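Local structure of protein SSD1 (Saccharomyces cerevisiae S288C, 7AM1) at residues Q763-K768 against A908-M913. The protein binds mRNA untranslated regions and represses translation as a non-enzymatic pseudonuclease of the RNase II family, and is implicated in control of the cell cycle. Numbering follows the deposited sequence.
Sequences QLPLIK and ALNPFM
The carboxamide of N910 turns its amino end toward the P765 ring, which stands nearly perpendicular to the amide and points its CG at the ND2 end of one amide face, 4.3 Å from ND2, without stacking. At the other end of the amide, OD1 accepts the backbone N of F912 at 2.8 Å; the donor sits above the carbonyl plane, 42° out of it, closing an Asx turn. Asparagine suits the place because its short amide offers an acceptor to its own turn and a donor to the carbonyls of V786 and Q783, so bonds at both ends fix the rotation of the buried group. W782 of strand 777-782 touches both P765 and N910. Proline suits its site because its restricted phi fits the centre of an inverse gamma turn, closed by a weak bond from L766 N to L764 O.

Beside this pair, L764 lays its isobutyl branch over A908. With CG opposite the carbonyl carbon (chi1 -57°), the branch points toward A908, and its two methyls divide the contact: CD2 rests 3.7 Å from A908 N and 3.9 Å from A908 O, while CD1 meets A908 CB at 4.2 Å. The small alanine lets them approach its main chain; S788 OG bonds to A908 O, but the buried A908 N has no polar partner.

No hydrogen bond joins 763-768 to 908-913. This buried van der Waals contact packs the link between strands 755-760 and 766-772, which lie in different sheets, against the chain leaving edge strand 903-908, consistent with the OB-type beta architecture of the DIS3L2-like C-terminal region.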
loop_
_atom_site.group_PDB
_atom_site.type_symbol
_atom_site.label_atom_id
_atom_site.label_comp_id
_atom_site.label_asym_id
_atom_site.label_seq_id
_atom_site.Cartn_x
_atom_site.Cartn_y
_atom_site.Cartn_z
ATOM N N GLN A 763 3.224 -19.411 -20.860
ATOM C CA GLN A 763 3.537 -18.270 -21.714
ATOM C C GLN A 763 4.970 -18.336 -22.222
ATOM O O GLN A 763 5.440 -17.385 -22.861
ATOM C CB GLN A 763 3.270 -16.963 -20.968
ATOM C CG GLN A 763 1.778 -16.734 -20.745
ATOM C CD GLN A 763 1.477 -15.465 -19.983
ATOM O OE1 GLN A 763 2.108 -15.174 -18.966
ATOM N NE2 GLN A 763 0.500 -14.704 -20.466
ATOM N N LEU A 764 5.660 -19.449 -21.984
ATOM C CA LEU A 764 7.020 -19.664 -22.434
ATOM C C LEU A 764 7.069 -20.774 -23.482
ATOM O O LEU A 764 6.271 -21.716 -23.436
ATOM C CB LEU A 764 7.922 -20.040 -21.252
ATOM C CG LEU A 764 7.961 -19.026 -20.106
ATOM C CD1 LEU A 764 8.790 -19.548 -18.940
ATOM C CD2 LEU A 764 8.498 -17.689 -20.600
ATOM N N PRO A 765 7.999 -20.697 -24.441
ATOM C CA PRO A 765 8.117 -21.768 -25.443
ATOM C C PRO A 765 8.748 -23.022 -24.860
ATOM O O PRO A 765 9.949 -23.263 -25.031
ATOM C CB PRO A 765 9.004 -21.140 -26.525
ATOM C CG PRO A 765 9.862 -20.159 -25.761
ATOM C CD PRO A 765 8.965 -19.606 -24.674
ATOM N N LEU A 766 7.941 -23.830 -24.182
ATOM C CA LEU A 766 8.412 -25.014 -23.484
ATOM C C LEU A 766 7.902 -26.282 -24.153
ATOM O O LEU A 766 6.889 -26.282 -24.859
ATOM C CB LEU A 766 7.954 -25.003 -22.022
ATOM C CG LEU A 766 8.350 -23.799 -21.171
ATOM C CD1 LEU A 766 7.769 -23.935 -19.768
ATOM C CD2 LEU A 766 9.862 -23.648 -21.116
ATOM N N ILE A 767 8.618 -27.374 -23.903
ATOM C CA ILE A 767 8.135 -28.709 -24.240
ATOM C C ILE A 767 7.443 -29.344 -23.044
ATOM O O ILE A 767 6.408 -29.998 -23.188
ATOM C CB ILE A 767 9.308 -29.577 -24.741
ATOM C CG1 ILE A 767 9.713 -29.160 -26.154
ATOM C CG2 ILE A 767 8.942 -31.058 -24.702
ATOM C CD1 ILE A 767 11.185 -28.896 -26.304
ATOM N N LYS A 768 7.999 -29.151 -21.853
ATOM C CA LYS A 768 7.395 -29.635 -20.622
ATOM C C LYS A 768 8.043 -28.896 -19.460
ATOM O O LYS A 768 8.891 -28.019 -19.648
ATOM C CB LYS A 768 7.557 -31.151 -20.472
ATOM C CG LYS A 768 9.002 -31.620 -20.399
ATOM C CD LYS A 768 9.101 -33.085 -19.992
ATOM N N ALA A 908 10.712 -15.451 -18.581
ATOM C CA ALA A 908 12.098 -15.886 -18.524
ATOM C C ALA A 908 12.713 -15.855 -19.914
ATOM O O ALA A 908 12.080 -16.237 -20.903
ATOM C CB ALA A 908 12.206 -17.300 -17.953
ATOM N N LEU A 909 13.954 -15.383 -19.977
ATOM C CA LEU A 909 14.756 -15.485 -21.186
ATOM C C LEU A 909 15.020 -16.955 -21.485
ATOM O O LEU A 909 15.330 -17.737 -20.583
ATOM C CB LEU A 909 16.071 -14.726 -20.990
ATOM C CG LEU A 909 17.033 -14.593 -22.171
ATOM C CD1 LEU A 909 16.459 -13.658 -23.219
ATOM C CD2 LEU A 909 18.408 -14.109 -21.715
ATOM N N ASN A 910 14.855 -17.341 -22.742
ATOM C CA ASN A 910 15.194 -18.700 -23.148
ATOM C C ASN A 910 16.709 -18.838 -23.240
ATOM O O ASN A 910 17.327 -18.292 -24.164
ATOM C CB ASN A 910 14.544 -19.046 -24.489
ATOM C CG ASN A 910 14.780 -20.492 -24.899
ATOM O OD1 ASN A 910 15.612 -21.188 -24.319
ATOM N ND2 ASN A 910 14.057 -20.944 -25.916
ATOM N N PRO A 911 17.346 -19.584 -22.333
ATOM C CA PRO A 911 18.806 -19.717 -22.410
ATOM C C PRO A 911 19.266 -20.558 -23.585
ATOM O O PRO A 911 20.467 -20.557 -23.883
ATOM C CB PRO A 911 19.173 -20.369 -21.072
ATOM C CG PRO A 911 17.975 -21.139 -20.692
ATOM C CD PRO A 911 16.777 -20.404 -21.248
ATOM N N PHE A 912 18.368 -21.290 -24.249
ATOM C CA PHE A 912 18.734 -22.078 -25.418
ATOM C C PHE A 912 18.285 -21.422 -26.719
ATOM O O PHE A 912 17.939 -22.117 -27.682
ATOM C CB PHE A 912 18.142 -23.481 -25.310
ATOM C CG PHE A 912 18.566 -24.214 -24.083
ATOM C CD1 PHE A 912 19.772 -24.894 -24.048
ATOM C CD2 PHE A 912 17.764 -24.219 -22.957
ATOM C CE1 PHE A 912 20.165 -25.571 -22.912
ATOM C CE2 PHE A 912 18.152 -24.893 -21.821
ATOM C CZ PHE A 912 19.354 -25.569 -21.798
ATOM N N MET A 913 18.306 -20.095 -26.769
ATOM C CA MET A 913 18.076 -19.347 -27.994
ATOM C C MET A 913 19.395 -19.201 -28.747
ATOM O O MET A 913 20.477 -19.255 -28.159
ATOM C CB MET A 913 17.479 -17.974 -27.690
ATOM C CG MET A 913 18.370 -17.082 -26.835
ATOM S SD MET A 913 17.628 -15.475 -26.486
ATOM C CE MET A 913 17.495 -14.834 -28.163
#